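Local coordinates for malate synthase (Haloferax volcanii, PDB 3OYZ), which catalyses the magnesium-dependent Claisen condensation of acetyl-CoA with glyoxylate, giving malate in the glyoxylate cycle, at residues Gly189-Thr194 with Asp229-Asp234; Phe14-Thr19 with Gly255-Thr260; His214-Gly219 with Lys251-Ile256. One frame throughout, in Å; residues are numbered along the deposited sequence. Where two conformers were deposited one is given.

In the fold
All three contacts are buried, at different depths of the TIM barrel. Contacts 1 and 2 lie in the core, their centres about 6 and 8 Å from that of the chain, and flank the active site, sharing pyruvate and acetyl-CoA: contact 1 works through carboxylates, helix-end amides and magnesium, contact 2 through strand pairing and aromatic rings. Contact 3, its centre at about 16 Å, sits on the outside of the barrel near the other end of strand 255-258, where helix 210-223 is buried against a neighbouring subunit; its potassium ion is held by carbonyls and a serine hydroxyl. Contacts 2 and 3 share Gly255 and Ile256, and Asp229 N of contact 1 probably bonds to Gly255 O.

Contact 1 (Gly189-Thr194 with Asp229-Asp234); sequences GEVDYT and DGPYDD. With MG (magnesium ion), chain D; PYR (pyruvic acid), chain C; ACO (acetyl coenzyme *a), chain B.
Just past Gly189, the N-cap where a side chain would crowd the pyruvate, Glu190 turns its carboxylate onto Asp229 and Gly230. A bend at chi2 (90°) folds the chain over until Glu190 OE2 lies 2.5 Å from Asp229 OD1, so close that one of the acids probably holds a proton. The two carboxylate planes stand 68° apart, and Arg244 makes a salt bridge to both. Asp229 OD1 also takes the amide of Gly230, which comes from above the carboxylate plane. Were Asp229 an alanine, Glu190 OE2 would probably keep only Arg244 of these two partners, and Gly230 N would lose its acceptor on the aspartate. Glu190 OE1 packs 3.2 Å from Gly230 CA, exactly where a CB would collide, so glycine suits this position. Val191 follows with CG2 lying 4.1 Å from Pro231 CG, and both carbons border the acetyl methyl of acetyl-CoA. This is the substrate end of the TIM barrel: the start of helix 190-197, after strand 183-188, and the loop after strand 226-229 form neighbouring walls of the site, and pyruvate occupies the place expected for glyoxylate. Its carboxylate sits at the helix start, where Val191 N gives a bond of 2.8 Å to PYR OXT and Asp192 N one to PYR O; the helix end would be expected to favour this negative charge. Asp192 keeps CG beside its own backbone N (chi1 -83°), which brings Asp192 OD2 to magnesium at 1.9 Å, beside PYR O, the oxygen that backbone N binds. Two pyruvate oxygens, two waters and Glu158 also bind the metal. One turn on, Thr194 OG1 donates to Glu190 O (2.7 Å) from the opposite face to Thr194 N.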
loop_
_atom_site.group_PDB
_atom_site.type_symbol
_atom_site.label_atom_id
_atom_site.label_comp_id
_atom_site.label_asym_id
_atom_site.label_seq_id
_atom_site.Cartn_x
_atom_site.Cartn_y
_atom_site.Cartn_z
ATOM N N GLY A 189 -6.881 -14.032 -3.783
ATOM C CA GLY A 189 -8.194 -14.569 -3.530
ATOM C C GLY A 189 -8.994 -13.571 -2.733
ATOM O O GLY A 189 -9.132 -13.727 -1.544
ATOM N N GLU A 190 -9.585 -12.593 -3.400
ATOM C CA GLU A 190 -10.222 -11.480 -2.700
ATOM C C GLU A 190 -11.359 -11.886 -1.774
ATOM O O GLU A 190 -11.613 -11.173 -0.800
ATOM C CB GLU A 190 -10.674 -10.370 -3.638
ATOM C CG GLU A 190 -9.623 -9.310 -3.976
ATOM C CD GLU A 190 -8.781 -9.642 -5.200
ATOM O OE1 GLU A 190 -8.797 -10.836 -5.554
ATOM O OE2 GLU A 190 -8.074 -8.764 -5.758
ATOM N N VAL A 191 -11.988 -13.029 -2.032
ATOM C CA VAL A 191 -13.204 -13.371 -1.288
ATOM C C VAL A 191 -12.803 -13.885 0.101
ATOM O O VAL A 191 -13.222 -13.323 1.111
ATOM C CB VAL A 191 -14.117 -14.379 -2.015
ATOM C CG1 VAL A 191 -15.414 -14.429 -1.225
ATOM C CG2 VAL A 191 -14.414 -13.866 -3.409
ATOM N N ASP A 192 -12.009 -14.944 0.153
ATOM C CA ASP A 192 -11.518 -15.395 1.450
ATOM C C ASP A 192 -10.605 -14.346 2.119
ATOM O O ASP A 192 -10.571 -14.248 3.355
ATOM C CB ASP A 192 -10.740 -16.681 1.250
ATOM C CG ASP A 192 -11.663 -17.921 1.201
ATOM O OD1 ASP A 192 -12.529 -17.943 2.092
ATOM O OD2 ASP A 192 -11.535 -18.745 0.257
ATOM N N TYR A 193 -9.976 -13.483 1.326
ATOM C CA TYR A 193 -9.145 -12.450 1.936
ATOM C C TYR A 193 -10.008 -11.443 2.658
ATOM O O TYR A 193 -9.712 -11.045 3.781
ATOM C CB TYR A 193 -8.363 -11.765 0.815
ATOM C CG TYR A 193 -7.409 -10.677 1.295
ATOM C CD1 TYR A 193 -6.157 -11.020 1.802
ATOM C CD2 TYR A 193 -7.750 -9.325 1.186
ATOM C CE1 TYR A 193 -5.242 -9.988 2.224
ATOM C CE2 TYR A 193 -6.868 -8.329 1.578
ATOM C CZ TYR A 193 -5.604 -8.660 2.040
ATOM O OH TYR A 193 -4.823 -7.578 2.431
ATOM N N THR A 194 -11.124 -11.043 2.049
ATOM C CA THR A 194 -12.117 -10.168 2.704
ATOM C C THR A 194 -12.556 -10.685 4.035
ATOM O O THR A 194 -12.640 -9.908 5.006
ATOM C CB THR A 194 -13.376 -10.018 1.826
ATOM O OG1 THR A 194 -12.939 -9.315 0.675
ATOM C CG2 THR A 194 -14.524 -9.149 2.501
ATOM N N ASP A 229 -4.896 -11.620 -10.595
ATOM C CA ASP A 229 -5.997 -11.188 -9.756
ATOM C C ASP A 229 -7.062 -12.269 -9.512
ATOM O O ASP A 229 -7.179 -13.258 -10.288
ATOM C CB ASP A 229 -6.593 -9.871 -10.270
ATOM C CG ASP A 229 -7.380 -9.129 -9.175
ATOM O OD1 ASP A 229 -7.145 -9.350 -7.962
ATOM O OD2 ASP A 229 -8.255 -8.310 -9.507
ATOM N N GLY A 230 -7.883 -12.008 -8.488
ATOM C CA GLY A 230 -8.832 -12.967 -7.972
ATOM C C GLY A 230 -10.140 -12.779 -8.725
ATOM O O GLY A 230 -10.194 -12.017 -9.691
ATOM N N PRO A 231 -11.197 -13.440 -8.236
ATOM C CA PRO A 231 -12.410 -13.530 -9.058
ATOM C C PRO A 231 -13.254 -12.256 -9.062
ATOM O O PRO A 231 -13.319 -11.490 -8.091
ATOM C CB PRO A 231 -13.143 -14.722 -8.467
ATOM C CG PRO A 231 -12.652 -14.755 -7.055
ATOM C CD PRO A 231 -11.181 -14.468 -7.185
ATOM N N TYR A 232 -13.815 -11.969 -10.227
ATOM C CA TYR A 232 -14.685 -10.811 -10.357
ATOM C C TYR A 232 -16.103 -11.404 -10.377
ATOM O O TYR A 232 -16.535 -11.945 -11.421
ATOM C CB TYR A 232 -14.322 -10.094 -11.652
ATOM C CG TYR A 232 -15.109 -8.813 -11.775
ATOM C CD1 TYR A 232 -14.622 -7.634 -11.212
ATOM C CD2 TYR A 232 -16.342 -8.781 -12.463
ATOM C CE1 TYR A 232 -15.353 -6.474 -11.261
ATOM C CE2 TYR A 232 -17.084 -7.598 -12.572
ATOM C CZ TYR A 232 -16.553 -6.452 -11.980
ATOM O OH TYR A 232 -17.229 -5.268 -11.984
ATOM N N ASP A 233 -16.742 -11.446 -9.214
ATOM C CA ASP A 233 -17.886 -12.366 -9.059
ATOM C C ASP A 233 -19.207 -11.792 -9.593
ATOM O O ASP A 233 -20.176 -12.530 -9.668
ATOM C CB ASP A 233 -18.075 -12.902 -7.621
ATOM C CG ASP A 233 -18.027 -11.788 -6.542
ATOM O OD1 ASP A 233 -18.072 -10.586 -6.885
ATOM O OD2 ASP A 233 -17.910 -12.092 -5.324
ATOM N N ASP A 234 -19.288 -10.506 -9.933
ATOM C CA ASP A 234 -20.421 -10.007 -10.751
ATOM C C ASP A 234 -20.296 -10.460 -12.198
ATOM O O ASP A 234 -19.916 -9.651 -13.056
ATOM C CB ASP A 234 -20.440 -8.476 -10.722
ATOM C CG ASP A 234 -20.749 -7.937 -9.329
ATOM O OD1 ASP A 234 -21.155 -8.738 -8.465
ATOM O OD2 ASP A 234 -20.575 -6.730 -9.049
HETATM MG MG MG D . -10.650 -18.678 -1.412
HETATM C C PYR C . -11.204 -16.544 -3.059
HETATM O O PYR C . -11.204 -16.891 -1.829
HETATM O OXT PYR C . -11.350 -15.326 -3.444
HETATM C CA PYR C . -10.892 -17.536 -3.989
HETATM O O3 PYR C . -10.615 -18.745 -3.588
HETATM C CB PYR C . -10.792 -17.201 -5.430
HETATM N N1A ACO B . -16.411 -24.309 -16.205
HETATM C C2A ACO B . -16.932 -25.047 -17.203
HETATM N N3A ACO B . -18.091 -24.698 -17.789
HETATM C C4A ACO B . -18.815 -23.612 -17.410
HETATM C C5A ACO B . -18.264 -22.781 -16.318
HETATM C C6A ACO B . -17.004 -23.212 -15.682
HETATM N N6A ACO B . -16.559 -22.447 -14.649
HETATM N N7A ACO B . -19.121 -21.776 -16.101
HETATM C C8A ACO B . -20.152 -21.950 -16.962
HETATM N N9A ACO B . -19.949 -23.000 -17.768
HETATM C C1B ACO B . -20.905 -23.421 -18.842
HETATM C C2B ACO B . -22.318 -23.218 -18.313
HETATM O O2B ACO B . -22.705 -24.378 -17.577
HETATM C C3B ACO B . -23.124 -22.980 -19.574
HETATM O O3B ACO B . -23.273 -24.301 -20.103
HETATM P P3B ACO B . -24.457 -24.810 -21.128
HETATM O O7A ACO B . -23.654 -24.829 -22.419
HETATM O O8A ACO B . -25.491 -23.720 -20.940
HETATM O O9A ACO B . -24.934 -26.153 -20.620
HETATM C C4B ACO B . -22.149 -22.186 -20.429
HETATM O O4B ACO B . -20.837 -22.598 -20.021
HETATM C C5B ACO B . -22.265 -20.688 -20.174
HETATM O O5B ACO B . -22.494 -20.522 -18.773
HETATM P P1A ACO B . -22.960 -19.123 -18.141
HETATM O O1A ACO B . -24.344 -18.695 -18.513
HETATM O O2A ACO B . -21.888 -18.160 -18.561
HETATM O O3A ACO B . -22.939 -19.209 -16.542
HETATM P P2A ACO B . -24.057 -20.001 -15.711
HETATM O O4A ACO B . -24.141 -21.234 -16.551
HETATM O O5A ACO B . -25.097 -18.988 -15.279
HETATM O O6A ACO B . -23.381 -20.403 -14.287
HETATM C CBP ACO B . -21.794 -20.237 -12.414
HETATM C CCP ACO B . -22.696 -19.496 -13.409
HETATM C CDP ACO B . -22.609 -21.200 -11.553
HETATM C CEP ACO B . -21.204 -19.183 -11.486
HETATM C CAP ACO B . -20.709 -21.071 -13.107
HETATM O OAP ACO B . -20.152 -20.194 -14.076
HETATM C C9P ACO B . -19.596 -21.534 -12.189
HETATM O O9P ACO B . -19.811 -22.425 -11.360
HETATM N N8P ACO B . -18.415 -20.906 -12.318
HETATM C C7P ACO B . -17.297 -21.312 -11.477
HETATM C C6P ACO B . -17.429 -20.858 -10.016
HETATM C C5P ACO B . -16.072 -21.127 -9.391
HETATM O O5P ACO B . -15.168 -21.600 -10.077
HETATM N N4P ACO B . -15.944 -20.764 -8.116
HETATM C C3P ACO B . -14.721 -20.890 -7.342
HETATM C C2P ACO B . -13.636 -19.928 -7.830
HETATM S S1P ACO B . -14.007 -18.511 -6.839
HETATM C C ACO B . -13.385 -18.723 -5.289
HETATM O O ACO B . -13.042 -19.802 -4.845
HETATM C CH3 ACO B . -13.316 -17.503 -4.423
HETATM O O HOH W 1 -12.502 -19.961 -2.141
HETATM O O HOH W 2 -9.783 -20.475 -1.488
#

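Contact 2 (Phe14-Thr19 with Gly255-Thr260); sequences FFTSPT and GIWSLT. With ACO (acetyl coenzyme *a), chain B; PYR (pyruvic acid), chain C.
Thr16 OG1 is gripped twice: it accepts the indole hydrogen of Trp257 NE1 at 2.9 Å and donates to the pantetheine carbonyl O5P of acetyl-CoA at 2.8 Å. With chi1 at 39°, OG1 lies between the backbone N and the carbonyl carbon, where it can meet indole and ligand together, and a threonine also brings CG2 against the indole near NE1. The bond, with packing on both faces, holds the indole of Trp257 in place. Phe14 points the edge of its ring at one face, the planes 65° apart and Phe14 CE2 3.6 Å from Trp257 CZ3. Over the opposite face lies the methyl of pyruvate, PYR CB, 3.2 Å from Trp257 CH2, so the broad indole forms a wall of the substrate pocket. The backbones pair as parallel strands: Phe14 N donates to Ile256 O, and Ser258 N returns a straighter bond to Phe14 O at 2.8 Å. This joins the first strand of the TIM barrel, 13-18, to the last, 255-258, and so closes the cylinder. Farther along the seam loosens, and Thr16 N makes only a weak bond to Ser258 O. On the other face of the sheet, Phe15 CG stands anti to the backbone N (chi1 -180°), leaning the ring across the seam. Its edge meets Ser258 O nearly in the ring plane, with Phe15 CD1 3.3 Å away. Phe15 CZ also reaches the adenine, 3.4 Å from ACO N1A, which suits a large apolar ring. Ser17 OG, bonded also to Trp46 NE1, donates to N1A, and N6A gives its hydrogens to Thr16 O and Leu259 O, the latter also receiving pantetheine N8P at 3.0 Å.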
loop_
_atom_site.group_PDB
_atom_site.type_symbol
_atom_site.label_atom_id
_atom_site.label_comp_id
_atom_site.label_asym_id
_atom_site.label_seq_id
_atom_site.Cartn_x
_atom_site.Cartn_y
_atom_site.Cartn_z
ATOM N N PHE A 14 -7.018 -17.384 -15.842
ATOM C CA PHE A 14 -6.856 -18.449 -14.868
ATOM C C PHE A 14 -8.296 -18.837 -14.684
ATOM O O PHE A 14 -9.051 -18.148 -13.977
ATOM C CB PHE A 14 -6.241 -17.795 -13.576
ATOM C CG PHE A 14 -6.046 -18.718 -12.405
ATOM C CD1 PHE A 14 -4.834 -19.365 -12.182
ATOM C CD2 PHE A 14 -7.018 -18.791 -11.431
ATOM C CE1 PHE A 14 -4.656 -20.202 -11.086
ATOM C CE2 PHE A 14 -6.837 -19.567 -10.314
ATOM C CZ PHE A 14 -5.657 -20.273 -10.110
ATOM N N PHE A 15 -8.728 -19.948 -15.291
ATOM C CA PHE A 15 -10.184 -20.264 -15.277
ATOM C C PHE A 15 -10.536 -21.441 -14.406
ATOM O O PHE A 15 -9.986 -22.492 -14.676
ATOM C CB PHE A 15 -10.492 -20.753 -16.724
ATOM C CG PHE A 15 -11.933 -21.151 -17.007
ATOM C CD1 PHE A 15 -13.004 -20.490 -16.432
ATOM C CD2 PHE A 15 -12.197 -22.111 -18.011
ATOM C CE1 PHE A 15 -14.360 -20.873 -16.708
ATOM C CE2 PHE A 15 -13.534 -22.489 -18.335
ATOM C CZ PHE A 15 -14.615 -21.839 -17.699
ATOM N N THR A 16 -11.373 -21.336 -13.385
ATOM C CA THR A 16 -11.674 -22.521 -12.606
ATOM C C THR A 16 -12.986 -23.211 -13.078
ATOM O O THR A 16 -13.967 -22.514 -13.363
ATOM C CB THR A 16 -11.929 -22.147 -11.161
ATOM O OG1 THR A 16 -12.671 -20.930 -11.207
ATOM C CG2 THR A 16 -10.517 -21.854 -10.411
ATOM N N SER A 17 -13.029 -24.543 -12.983
ATOM C CA SER A 17 -14.242 -25.337 -13.277
ATOM C C SER A 17 -14.573 -26.311 -12.147
ATOM O O SER A 17 -13.715 -27.025 -11.655
ATOM C CB SER A 17 -14.012 -26.147 -14.551
ATOM O OG SER A 17 -13.813 -25.251 -15.642
ATOM N N PRO A 18 -15.835 -26.392 -11.714
ATOM C CA PRO A 18 -16.131 -27.379 -10.663
ATOM C C PRO A 18 -15.795 -28.799 -11.139
ATOM O O PRO A 18 -15.932 -29.098 -12.322
ATOM C CB PRO A 18 -17.627 -27.212 -10.417
ATOM C CG PRO A 18 -17.924 -25.848 -10.914
ATOM C CD PRO A 18 -17.007 -25.583 -12.082
ATOM N N THR A 19 -15.285 -29.675 -10.280
ATOM C CA THR A 19 -14.792 -30.954 -10.776
ATOM C C THR A 19 -15.892 -32.041 -10.694
ATOM O O THR A 19 -15.768 -33.088 -11.326
ATOM C CB THR A 19 -13.631 -31.415 -9.905
ATOM O OG1 THR A 19 -14.193 -31.460 -8.593
ATOM C CG2 THR A 19 -12.533 -30.347 -9.916
ATOM N N GLY A 255 -2.742 -10.836 -15.334
ATOM C CA GLY A 255 -3.666 -11.959 -15.435
ATOM C C GLY A 255 -4.842 -11.811 -14.505
ATOM O O GLY A 255 -4.742 -11.091 -13.497
ATOM N N ILE A 256 -5.945 -12.501 -14.779
ATOM C CA ILE A 256 -7.102 -12.362 -13.907
ATOM C C ILE A 256 -7.819 -13.683 -13.835
ATOM O O ILE A 256 -7.727 -14.452 -14.767
ATOM C CB ILE A 256 -8.071 -11.174 -14.261
ATOM C CG1 ILE A 256 -9.144 -10.967 -13.176
ATOM C CG2 ILE A 256 -8.689 -11.425 -15.708
ATOM C CD1 ILE A 256 -9.871 -9.604 -13.225
ATOM N N TRP A 257 -8.510 -13.957 -12.734
ATOM C CA TRP A 257 -9.290 -15.185 -12.612
ATOM C C TRP A 257 -10.527 -15.021 -13.551
ATOM O O TRP A 257 -11.029 -13.912 -13.710
ATOM C CB TRP A 257 -9.809 -15.257 -11.193
ATOM C CG TRP A 257 -10.207 -16.576 -10.626
ATOM C CD1 TRP A 257 -11.260 -17.404 -11.039
ATOM C CD2 TRP A 257 -9.642 -17.181 -9.456
ATOM N NE1 TRP A 257 -11.284 -18.524 -10.231
ATOM C CE2 TRP A 257 -10.324 -18.402 -9.247
ATOM C CE3 TRP A 257 -8.571 -16.833 -8.592
ATOM C CZ2 TRP A 257 -9.993 -19.260 -8.194
ATOM C CZ3 TRP A 257 -8.219 -17.688 -7.579
ATOM C CH2 TRP A 257 -8.942 -18.895 -7.357
ATOM N N SER A 258 -10.957 -16.116 -14.173
ATOM C CA SER A 258 -12.175 -16.146 -15.006
ATOM C C SER A 258 -13.149 -17.140 -14.439
ATOM O O SER A 258 -12.717 -18.208 -14.027
ATOM C CB SER A 258 -11.788 -16.552 -16.423
ATOM O OG SER A 258 -11.278 -15.377 -16.968
ATOM N N LEU A 259 -14.430 -16.793 -14.299
ATOM C CA LEU A 259 -15.359 -17.718 -13.630
ATOM C C LEU A 259 -16.240 -18.404 -14.701
ATOM O O LEU A 259 -16.933 -19.392 -14.431
ATOM C CB LEU A 259 -16.246 -16.992 -12.601
ATOM C CG LEU A 259 -15.409 -16.421 -11.439
ATOM C CD1 LEU A 259 -16.284 -15.608 -10.552
ATOM C CD2 LEU A 259 -14.853 -17.662 -10.725
ATOM N N THR A 260 -16.287 -17.803 -15.885
ATOM C CA THR A 260 -17.203 -18.302 -16.927
ATOM C C THR A 260 -16.521 -18.327 -18.282
ATOM O O THR A 260 -15.551 -17.594 -18.526
ATOM C CB THR A 260 -18.476 -17.408 -17.059
ATOM O OG1 THR A 260 -18.122 -16.123 -17.589
ATOM C CG2 THR A 260 -19.216 -17.208 -15.747
HETATM N N1A ACO B . -16.411 -24.309 -16.205
HETATM C C2A ACO B . -16.932 -25.047 -17.203
HETATM N N3A ACO B . -18.091 -24.698 -17.789
HETATM C C4A ACO B . -18.815 -23.612 -17.410
HETATM C C5A ACO B . -18.264 -22.781 -16.318
HETATM C C6A ACO B . -17.004 -23.212 -15.682
HETATM N N6A ACO B . -16.559 -22.447 -14.649
HETATM N N7A ACO B . -19.121 -21.776 -16.101
HETATM C C8A ACO B . -20.152 -21.950 -16.962
HETATM N N9A ACO B . -19.949 -23.000 -17.768
HETATM C C1B ACO B . -20.905 -23.421 -18.842
HETATM C C2B ACO B . -22.318 -23.218 -18.313
HETATM O O2B ACO B . -22.705 -24.378 -17.577
HETATM C C3B ACO B . -23.124 -22.980 -19.574
HETATM O O3B ACO B . -23.273 -24.301 -20.103
HETATM P P3B ACO B . -24.457 -24.810 -21.128
HETATM O O7A ACO B . -23.654 -24.829 -22.419
HETATM O O8A ACO B . -25.491 -23.720 -20.940
HETATM O O9A ACO B . -24.934 -26.153 -20.620
HETATM C C4B ACO B . -22.149 -22.186 -20.429
HETATM O O4B ACO B . -20.837 -22.598 -20.021
HETATM C C5B ACO B . -22.265 -20.688 -20.174
HETATM O O5B ACO B . -22.494 -20.522 -18.773
HETATM P P1A ACO B . -22.960 -19.123 -18.141
HETATM O O1A ACO B . -24.344 -18.695 -18.513
HETATM O O2A ACO B . -21.888 -18.160 -18.561
HETATM O O3A ACO B . -22.939 -19.209 -16.542
HETATM P P2A ACO B . -24.057 -20.001 -15.711
HETATM O O4A ACO B . -24.141 -21.234 -16.551
HETATM O O5A ACO B . -25.097 -18.988 -15.279
HETATM O O6A ACO B . -23.381 -20.403 -14.287
HETATM C CBP ACO B . -21.794 -20.237 -12.414
HETATM C CCP ACO B . -22.696 -19.496 -13.409
HETATM C CDP ACO B . -22.609 -21.200 -11.553
HETATM C CEP ACO B . -21.204 -19.183 -11.486
HETATM C CAP ACO B . -20.709 -21.071 -13.107
HETATM O OAP ACO B . -20.152 -20.194 -14.076
HETATM C C9P ACO B . -19.596 -21.534 -12.189
HETATM O O9P ACO B . -19.811 -22.425 -11.360
HETATM N N8P ACO B . -18.415 -20.906 -12.318
HETATM C C7P ACO B . -17.297 -21.312 -11.477
HETATM C C6P ACO B . -17.429 -20.858 -10.016
HETATM C C5P ACO B . -16.072 -21.127 -9.391
HETATM O O5P ACO B . -15.168 -21.600 -10.077
HETATM N N4P ACO B . -15.944 -20.764 -8.116
HETATM C C3P ACO B . -14.721 -20.890 -7.342
HETATM C C2P ACO B . -13.636 -19.928 -7.830
HETATM S S1P ACO B . -14.007 -18.511 -6.839
HETATM C C ACO B . -13.385 -18.723 -5.289
HETATM O O ACO B . -13.042 -19.802 -4.845
HETATM C CH3 ACO B . -13.316 -17.503 -4.423
HETATM C C PYR C . -11.204 -16.544 -3.059
HETATM O O PYR C . -11.204 -16.891 -1.829
HETATM O OXT PYR C . -11.350 -15.326 -3.444
HETATM C CA PYR C . -10.892 -17.536 -3.989
HETATM O O3 PYR C . -10.615 -18.745 -3.588
HETATM C CB PYR C . -10.792 -17.201 -5.430
#

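Contact 3 (His214-Gly219 with Lys251-Ile256). With K (potassium ion), chain F.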
loop_
_atom_site.group_PDB
_atom_site.type_symbol
_atom_site.label_atom_id
_atom_site.label_comp_id
_atom_site.label_asym_id
_atom_site.label_seq_id
_atom_site.Cartn_x
_atom_site.Cartn_y
_atom_site.Cartn_z
ATOM N N HIS A 214 -1.289 -4.540 -5.518
ATOM C CA HIS A 214 0.043 -3.973 -5.563
ATOM C C HIS A 214 1.110 -4.911 -4.974
ATOM O O HIS A 214 2.130 -5.202 -5.622
ATOM C CB HIS A 214 0.170 -2.600 -4.892
ATOM C CG HIS A 214 1.577 -2.079 -4.882
ATOM N ND1 HIS A 214 2.100 -1.329 -5.928
ATOM C CD2 HIS A 214 2.584 -2.238 -3.994
ATOM C CE1 HIS A 214 3.335 -0.966 -5.621
ATOM N NE2 HIS A 214 3.672 -1.537 -4.476
ATOM N N ASN A 215 0.881 -5.359 -3.754
ATOM C CA ASN A 215 1.828 -6.283 -3.083
ATOM C C ASN A 215 2.022 -7.648 -3.729
ATOM O O ASN A 215 3.143 -8.159 -3.689
ATOM C CB ASN A 215 1.404 -6.444 -1.622
ATOM C CG ASN A 215 1.442 -5.096 -0.871
ATOM O OD1 ASN A 215 1.998 -4.083 -1.353
ATOM N ND2 ASN A 215 0.653 -5.026 0.180
ATOM N N THR A 216 0.976 -8.171 -4.396
ATOM C CA THR A 216 1.074 -9.488 -5.051
ATOM C C THR A 216 1.831 -9.283 -6.371
ATOM O O THR A 216 2.744 -10.001 -6.688
ATOM C CB THR A 216 -0.315 -9.976 -5.361
ATOM O OG1 THR A 216 -0.978 -10.036 -4.077
ATOM C CG2 THR A 216 -0.201 -11.427 -6.042
ATOM N N SER A 217 1.552 -8.174 -7.044
ATOM C CA SER A 217 2.377 -7.823 -8.210
ATOM C C SER A 217 3.861 -7.592 -7.925
ATOM O O SER A 217 4.734 -8.142 -8.616
ATOM C CB SER A 217 1.731 -6.642 -8.963
ATOM O OG SER A 217 2.672 -6.248 -9.995
ATOM N N ARG A 218 4.192 -6.837 -6.854
ATOM C CA ARG A 218 5.543 -6.659 -6.347
ATOM C C ARG A 218 6.183 -7.955 -5.947
ATOM O O ARG A 218 7.326 -8.253 -6.338
ATOM C CB ARG A 218 5.471 -5.687 -5.120
ATOM C CG ARG A 218 6.786 -5.582 -4.372
ATOM C CD ARG A 218 6.445 -4.616 -3.247
ATOM N NE ARG A 218 5.747 -5.340 -2.186
ATOM C CZ ARG A 218 5.288 -4.802 -1.063
ATOM N NH1 ARG A 218 5.459 -3.511 -0.818
ATOM N NH2 ARG A 218 4.819 -5.616 -0.127
ATOM N N GLY A 219 5.420 -8.783 -5.246
ATOM C CA GLY A 219 6.003 -10.021 -4.755
ATOM C C GLY A 219 6.410 -10.904 -5.953
ATOM O O GLY A 219 7.459 -11.570 -5.920
ATOM N N LYS A 251 -1.045 -1.894 -12.374
ATOM C CA LYS A 251 -0.284 -2.348 -11.195
ATOM C C LYS A 251 0.704 -3.435 -11.616
ATOM O O LYS A 251 1.468 -3.927 -10.800
ATOM C CB LYS A 251 -1.223 -2.945 -10.130
ATOM C CG LYS A 251 -2.309 -1.976 -9.620
ATOM C CD LYS A 251 -3.194 -2.609 -8.559
ATOM C CE LYS A 251 -3.959 -1.593 -7.721
ATOM N NZ LYS A 251 -4.304 -0.286 -8.339
ATOM N N GLY A 252 0.691 -3.845 -12.886
ATOM C CA GLY A 252 1.578 -4.925 -13.330
ATOM C C GLY A 252 0.990 -6.311 -13.060
ATOM O O GLY A 252 1.677 -7.332 -13.088
ATOM N N MET A 253 -0.291 -6.369 -12.742
ATOM C CA MET A 253 -0.964 -7.654 -12.559
ATOM C C MET A 253 -1.749 -7.970 -13.843
ATOM O O MET A 253 -2.828 -7.440 -14.081
ATOM C CB MET A 253 -1.893 -7.572 -11.348
ATOM C CG MET A 253 -2.700 -8.820 -11.021
ATOM S SD MET A 253 -3.585 -8.527 -9.419
ATOM C CE MET A 253 -2.240 -9.243 -8.469
ATOM N N LEU A 254 -1.159 -8.760 -14.726
ATOM C CA LEU A 254 -1.666 -8.784 -16.118
ATOM C C LEU A 254 -2.599 -9.956 -16.321
ATOM O O LEU A 254 -3.149 -10.116 -17.414
ATOM C CB LEU A 254 -0.493 -8.861 -17.103
ATOM C CG LEU A 254 0.574 -7.768 -17.010
ATOM C CD1 LEU A 254 1.711 -7.888 -18.053
ATOM C CD2 LEU A 254 0.029 -6.314 -16.997
ATOM N N GLY A 255 -2.742 -10.836 -15.334
ATOM C CA GLY A 255 -3.666 -11.959 -15.435
ATOM C C GLY A 255 -4.842 -11.811 -14.505
ATOM O O GLY A 255 -4.742 -11.091 -13.497
ATOM N N ILE A 256 -5.945 -12.501 -14.779
ATOM C CA ILE A 256 -7.102 -12.362 -13.907
ATOM C C ILE A 256 -7.819 -13.683 -13.835
ATOM O O ILE A 256 -7.727 -14.452 -14.767
ATOM C CB ILE A 256 -8.071 -11.174 -14.261
ATOM C CG1 ILE A 256 -9.144 -10.967 -13.176
ATOM C CG2 ILE A 256 -8.689 -11.425 -15.708
ATOM C CD1 ILE A 256 -9.871 -9.604 -13.225
HETATM K K K F . 4.200 -7.770 -11.634
#
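Residues 214-219 of helix 210-223 run past the turn that leads into strand 255-258, and Ser217 CA comes within 5.5 Å of Met253 CA, near enough for a small side chain to bond directly to the turn's backbone. Ser217 is that side chain. With OG anti to its backbone N (chi1 173°), the hydroxyl swings out from the helix and donates to Lys251 O at 2.7 Å, approaching 21° from the carbonyl plane. The same OG binds potassium at 2.7 Å, a serine hydroxyl being able to give its hydrogen to one partner and offer its oxygen to another. Ser217 O (3.1 Å) and Gly252 O (2.9 Å) also coordinate the ion. Gly252 closes the helix before it in a Schellman motif, and its positive phi would jam a CB against the preceding carbonyl oxygen. The potassium thus ties helix 210-223 to the end of helix 238-249, two neighbouring helices on the outside of the TIM barrel, and reaches beyond the chain: Ser221 adds its hydroxyl and Met197 of a neighbouring subunit its carbonyl oxygen. Deeper in, Met253 bends at chi3 (-92°), which lays its flexible CE against Thr216 CB at 3.7 Å, with Thr216 CG2 beside it. Thr216 turns its hydroxyl elsewhere, to Asp188 and Leu212 O, leaving its carbon side to the methionine.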